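Local coordinates for putative uronate isomerase (Thermotoga maritima, PDB 4NAR), which is of unconfirmed function, called a putative uronate isomerase, but may act as a lactate racemase, at residues 108-113 with 137-142; 161-166 with 209-214. All blocks are in the same frame, centred on the assembly; numbering follows the deposited sequence.

Contact 1: 108-113 with 137-142; sequences AFVGTL and LLFEDF
Phe139 reaches with the far part of its ring to the methyl groups of Ala108 and Val110, and this one aromatic side chain makes the whole contact between segments 108-113 and 137-142. The backbones stay well apart, the closest CA atoms, those of Ala108 and Phe139, being 8.2 Å from each other, and the ring spans the gap. Its CG lies anti to the carbonyl carbon, with chi1 at -46°, which swings the ring toward the strand. The two partners meet different carbons of the ring. CB of Ala108 sits 3.6 Å from CE2 of Phe139 and nearly as close to the neighbouring CD2, whereas CG1 of Val110 meets the end of the ring, 3.5 Å from CZ of Phe139. Both methyls approach the ring plane obliquely, and the valine side chain runs at about a right angle to that of the phenylalanine. In Val110 the first torsion (chi1 -51°) turns CG1 beside the backbone N, which presents this branch to Phe139. From within its own segment the ring is backed by Leu138, whose CB stands 3.8 Å above the centre of one face.

Residues 108-113 belong to strand 107-113 of a two-stranded antiparallel sheet, its strands joined through helix 115-121; the partner, strand 130-135, runs into the loop that carries Phe139. The ring therefore folds back on the two-stranded sheet whose second strand leads into its own segment, and it also touches Val134 of that strand.

Contacts between the two segments are wholly apolar, through two methyl groups and three ring carbons. With neither a polar bond nor a flat stack between them, the two segments meet by van der Waals packing alone, which carries none of the directional demand of a hydrogen bond.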
# COMPACT_ATOMS: atom_id res chain seq x y z
N ALA A 108 1.19 20.20 -6.13
CA ALA A 108 0.41 21.39 -5.83
C ALA A 108 0.14 21.43 -4.33
O ALA A 108 -0.26 20.42 -3.73
CB ALA A 108 -0.92 21.41 -6.63
N PHE A 109 0.36 22.59 -3.72
CA PHE A 109 0.01 22.78 -2.33
C PHE A 109 -1.50 23.00 -2.22
O PHE A 109 -2.04 23.88 -2.92
CB PHE A 109 0.73 24.02 -1.79
CG PHE A 109 0.41 24.33 -0.37
CD1 PHE A 109 0.83 23.47 0.64
CD2 PHE A 109 -0.31 25.47 -0.02
CE1 PHE A 109 0.54 23.74 1.98
CE2 PHE A 109 -0.61 25.76 1.31
CZ PHE A 109 -0.17 24.89 2.31
N VAL A 110 -2.20 22.25 -1.37
CA VAL A 110 -3.64 22.51 -1.24
C VAL A 110 -4.03 23.14 0.10
O VAL A 110 -5.11 23.71 0.24
CB VAL A 110 -4.55 21.27 -1.53
CG1 VAL A 110 -4.18 20.62 -2.86
CG2 VAL A 110 -4.49 20.26 -0.40
N GLY A 111 -3.14 23.02 1.09
CA GLY A 111 -3.45 23.50 2.43
C GLY A 111 -2.69 22.72 3.49
O GLY A 111 -1.90 21.84 3.15
N THR A 112 -2.92 23.04 4.77
CA THR A 112 -2.21 22.36 5.85
C THR A 112 -3.15 21.62 6.78
O THR A 112 -4.31 22.00 6.93
CB THR A 112 -1.39 23.35 6.72
OG1 THR A 112 -2.21 24.46 7.08
CG2 THR A 112 -0.17 23.89 5.98
N LEU A 113 -2.65 20.54 7.39
CA LEU A 113 -3.27 19.98 8.59
C LEU A 113 -2.84 20.84 9.78
O LEU A 113 -1.66 21.14 9.93
CB LEU A 113 -2.84 18.52 8.79
CG LEU A 113 -3.24 17.52 7.70
CD1 LEU A 113 -2.74 16.11 8.03
CD2 LEU A 113 -4.75 17.50 7.52
N LEU A 137 -1.41 17.34 -11.49
CA LEU A 137 -2.36 16.83 -12.48
C LEU A 137 -3.81 16.82 -12.00
O LEU A 137 -4.72 17.08 -12.79
CB LEU A 137 -1.98 15.43 -12.97
CG LEU A 137 -1.06 15.34 -14.20
CD1 LEU A 137 -0.57 13.90 -14.33
CD2 LEU A 137 -1.80 15.76 -15.48
N LEU A 138 -4.02 16.54 -10.71
CA LEU A 138 -5.37 16.59 -10.14
C LEU A 138 -6.13 17.87 -10.43
O LEU A 138 -7.37 17.86 -10.40
CB LEU A 138 -5.33 16.38 -8.63
CG LEU A 138 -5.05 14.93 -8.24
CD1 LEU A 138 -5.28 14.77 -6.75
CD2 LEU A 138 -5.92 13.97 -9.07
N PHE A 139 -5.42 18.97 -10.70
CA PHE A 139 -6.07 20.28 -10.79
C PHE A 139 -6.05 20.91 -12.18
O PHE A 139 -6.39 22.08 -12.33
CB PHE A 139 -5.49 21.24 -9.75
CG PHE A 139 -5.38 20.60 -8.39
CD1 PHE A 139 -6.53 20.33 -7.64
CD2 PHE A 139 -4.15 20.20 -7.90
CE1 PHE A 139 -6.45 19.70 -6.41
CE2 PHE A 139 -4.05 19.56 -6.66
CZ PHE A 139 -5.21 19.31 -5.91
N GLU A 140 -5.65 20.13 -13.18
CA GLU A 140 -5.68 20.59 -14.57
C GLU A 140 -7.10 20.50 -15.14
O GLU A 140 -8.02 20.05 -14.45
CB GLU A 140 -4.69 19.79 -15.41
CG GLU A 140 -3.44 19.48 -14.63
CD GLU A 140 -2.18 19.67 -15.43
OE1 GLU A 140 -2.25 19.51 -16.68
OE2 GLU A 140 -1.13 19.98 -14.82
N ASP A 141 -7.27 20.92 -16.39
CA ASP A 141 -8.61 20.97 -17.00
C ASP A 141 -9.17 19.59 -17.38
O ASP A 141 -9.41 19.31 -18.56
CB ASP A 141 -8.62 21.91 -18.22
CG ASP A 141 -7.54 21.55 -19.26
OD1 ASP A 141 -6.74 20.61 -19.02
OD2 ASP A 141 -7.48 22.22 -20.32
N PHE A 142 -9.41 18.72 -16.39
CA PHE A 142 -10.03 17.43 -16.70
C PHE A 142 -11.54 17.48 -16.53
O PHE A 142 -12.06 18.18 -15.67
CB PHE A 142 -9.42 16.29 -15.87
CG PHE A 142 -8.02 15.93 -16.28
CD1 PHE A 142 -7.77 15.33 -17.51
CD2 PHE A 142 -6.94 16.22 -15.44
CE1 PHE A 142 -6.47 15.02 -17.92
CE2 PHE A 142 -5.62 15.91 -15.83
CZ PHE A 142 -5.39 15.31 -17.07

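Contact 2: 161-166 with 209-214; sequences GGLKIV and MIFEKI. With ACT (acetate ion), chain E; SO4 (sulfate ion), chain C.
One face of the Phe211 ring is occupied from its own segment by Ile214, whose CD1 stands 4.1 Å above the centre; at the edge, near the ring plane, comes CG2 of Val166, 4.1 Å from CE2 of Phe211. Leu163 approaches obliquely and more closely, its CD2 lying 3.4 Å from the same CE2 of Phe211. Phe245 of helix 241-259 meets the ring too, the two planes inclined at about 70°. Val166 serves two partners by splitting its branches: CG1, anti to the backbone N (chi1 180°), lies 3.7 Å from CD1 of Ile210, the two side chains passing in opposite directions, and CG2 is left for Phe211.

The contact seats a glycine-rich loop with a short 3-10 turn, between strand 158-159 and helix 173-186, against the last turn of helix 198-213. The loop's other side faces bound anions. Gly161 N donates to acetate O at 3.1 Å, and the extended chain of Lys164, bent at its final torsion, brings NZ within 2.8 Å of sulfate O1. Both ions probably come from the crystallisation liquor; Arg41 bonds to each, with His154 also on the sulfate and Gly150 N on the acetate.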
# COMPACT_ATOMS: atom_id res chain seq x y z
N GLY A 161 -7.11 1.08 -0.39
CA GLY A 161 -8.25 1.49 -1.20
C GLY A 161 -8.82 2.83 -0.80
O GLY A 161 -8.33 3.49 0.13
N GLY A 162 -9.88 3.23 -1.49
CA GLY A 162 -10.43 4.56 -1.28
C GLY A 162 -9.37 5.65 -1.38
O GLY A 162 -8.53 5.64 -2.29
N LEU A 163 -9.40 6.57 -0.42
CA LEU A 163 -8.50 7.73 -0.47
C LEU A 163 -7.02 7.37 -0.30
O LEU A 163 -6.14 8.24 -0.47
CB LEU A 163 -8.95 8.78 0.55
CG LEU A 163 -10.31 9.38 0.16
CD1 LEU A 163 -10.93 10.16 1.34
CD2 LEU A 163 -10.15 10.28 -1.09
N LYS A 164 -6.71 6.11 -0.01
CA LYS A 164 -5.31 5.72 0.08
C LYS A 164 -4.62 5.89 -1.29
O LYS A 164 -3.41 6.12 -1.37
CB LYS A 164 -5.12 4.30 0.62
CG LYS A 164 -3.67 4.05 1.07
CD LYS A 164 -3.23 2.58 0.93
CE LYS A 164 -1.79 2.34 1.44
NZ LYS A 164 -0.75 2.46 0.36
N ILE A 165 -5.39 5.78 -2.36
CA ILE A 165 -4.83 6.03 -3.67
C ILE A 165 -4.42 7.50 -3.86
O ILE A 165 -3.52 7.80 -4.66
CB ILE A 165 -5.79 5.60 -4.79
CG1 ILE A 165 -5.07 5.65 -6.15
CG2 ILE A 165 -7.04 6.46 -4.80
CD1 ILE A 165 -5.73 4.81 -7.24
N VAL A 166 -5.05 8.42 -3.13
CA VAL A 166 -4.62 9.81 -3.21
C VAL A 166 -3.41 10.02 -2.29
O VAL A 166 -2.38 10.55 -2.71
CB VAL A 166 -5.75 10.79 -2.81
CG1 VAL A 166 -5.25 12.23 -2.90
CG2 VAL A 166 -6.99 10.58 -3.68
N MSE A 209 -9.58 18.75 1.74
CA MSE A 209 -9.04 19.97 1.15
C MSE A 209 -8.67 19.76 -0.33
O MSE A 209 -8.73 20.69 -1.15
CB MSE A 209 -7.82 20.44 1.94
CG MSE A 209 -8.15 21.41 3.08
SE MSE A 209 -6.54 21.69 4.17
CE MSE A 209 -6.53 19.95 5.05
N ILE A 210 -8.27 18.53 -0.65
CA ILE A 210 -7.93 18.17 -2.02
C ILE A 210 -9.17 18.17 -2.90
O ILE A 210 -9.20 18.84 -3.94
CB ILE A 210 -7.22 16.78 -2.06
CG1 ILE A 210 -5.87 16.86 -1.34
CG2 ILE A 210 -7.06 16.27 -3.50
CD1 ILE A 210 -5.13 15.55 -1.26
N PHE A 211 -10.21 17.43 -2.50
CA PHE A 211 -11.39 17.31 -3.35
C PHE A 211 -12.16 18.61 -3.53
O PHE A 211 -12.86 18.80 -4.53
CB PHE A 211 -12.30 16.19 -2.87
CG PHE A 211 -11.83 14.84 -3.31
CD1 PHE A 211 -12.46 14.18 -4.35
CD2 PHE A 211 -10.72 14.25 -2.70
CE1 PHE A 211 -12.00 12.93 -4.77
CE2 PHE A 211 -10.25 13.04 -3.10
CZ PHE A 211 -10.88 12.36 -4.14
N GLU A 212 -11.99 19.50 -2.57
CA GLU A 212 -12.49 20.86 -2.68
C GLU A 212 -11.90 21.57 -3.91
O GLU A 212 -12.63 22.24 -4.65
CB GLU A 212 -12.12 21.64 -1.43
CG GLU A 212 -13.31 22.23 -0.68
CD GLU A 212 -12.97 23.56 -0.04
OE1 GLU A 212 -11.83 23.70 0.49
OE2 GLU A 212 -13.81 24.48 -0.09
N LYS A 213 -10.60 21.43 -4.13
CA LYS A 213 -9.94 22.15 -5.22
C LYS A 213 -10.07 21.47 -6.60
O LYS A 213 -9.87 22.11 -7.64
CB LYS A 213 -8.48 22.45 -4.87
CG LYS A 213 -8.31 23.47 -3.74
CD LYS A 213 -8.94 24.83 -4.12
CE LYS A 213 -9.92 25.31 -3.04
NZ LYS A 213 -11.06 26.10 -3.63
N ILE A 214 -10.40 20.18 -6.62
CA ILE A 214 -10.65 19.47 -7.88
C ILE A 214 -11.94 19.95 -8.53
O ILE A 214 -13.00 19.86 -7.91
CB ILE A 214 -10.76 17.95 -7.68
CG1 ILE A 214 -9.42 17.38 -7.22
CG2 ILE A 214 -11.28 17.26 -8.96
CD1 ILE A 214 -9.53 15.95 -6.75
C ACT E . -4.57 1.95 -3.21
O ACT E . -4.59 1.76 -1.98
OXT ACT E . -5.59 1.56 -3.80
CH3 ACT E . -3.39 2.59 -3.89
S SO4 C . 0.68 -0.66 -0.75
O1 SO4 C . -0.72 -0.21 -0.63
O2 SO4 C . 1.29 -0.09 -1.97
O3 SO4 C . 1.50 -0.25 0.41
O4 SO4 C . 0.66 -2.13 -0.84

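Contacts 1 and 2 follow one another along the chain, yet their centres are about 10 Å apart and they meet at the end of helix 198-213. Ile210 is the joint: beside its partner in contact 2, it takes Val110 of contact 1, with CG1 of Ile210 3.8 Å from CG2 of Val110. Phe139 reaches the same turn, its CE1 lying 3.7 Å from CB of Lys213. Apolar packing thus runs from the two-stranded sheet, by way of Ile210 at the end of the helix, to the loop 161-166. Only contact 2 borders the bound acetate and sulfate, which may mark a pocket for an anionic substrate; contact 1 is surface packing, its centre about 22 Å from the chain centre.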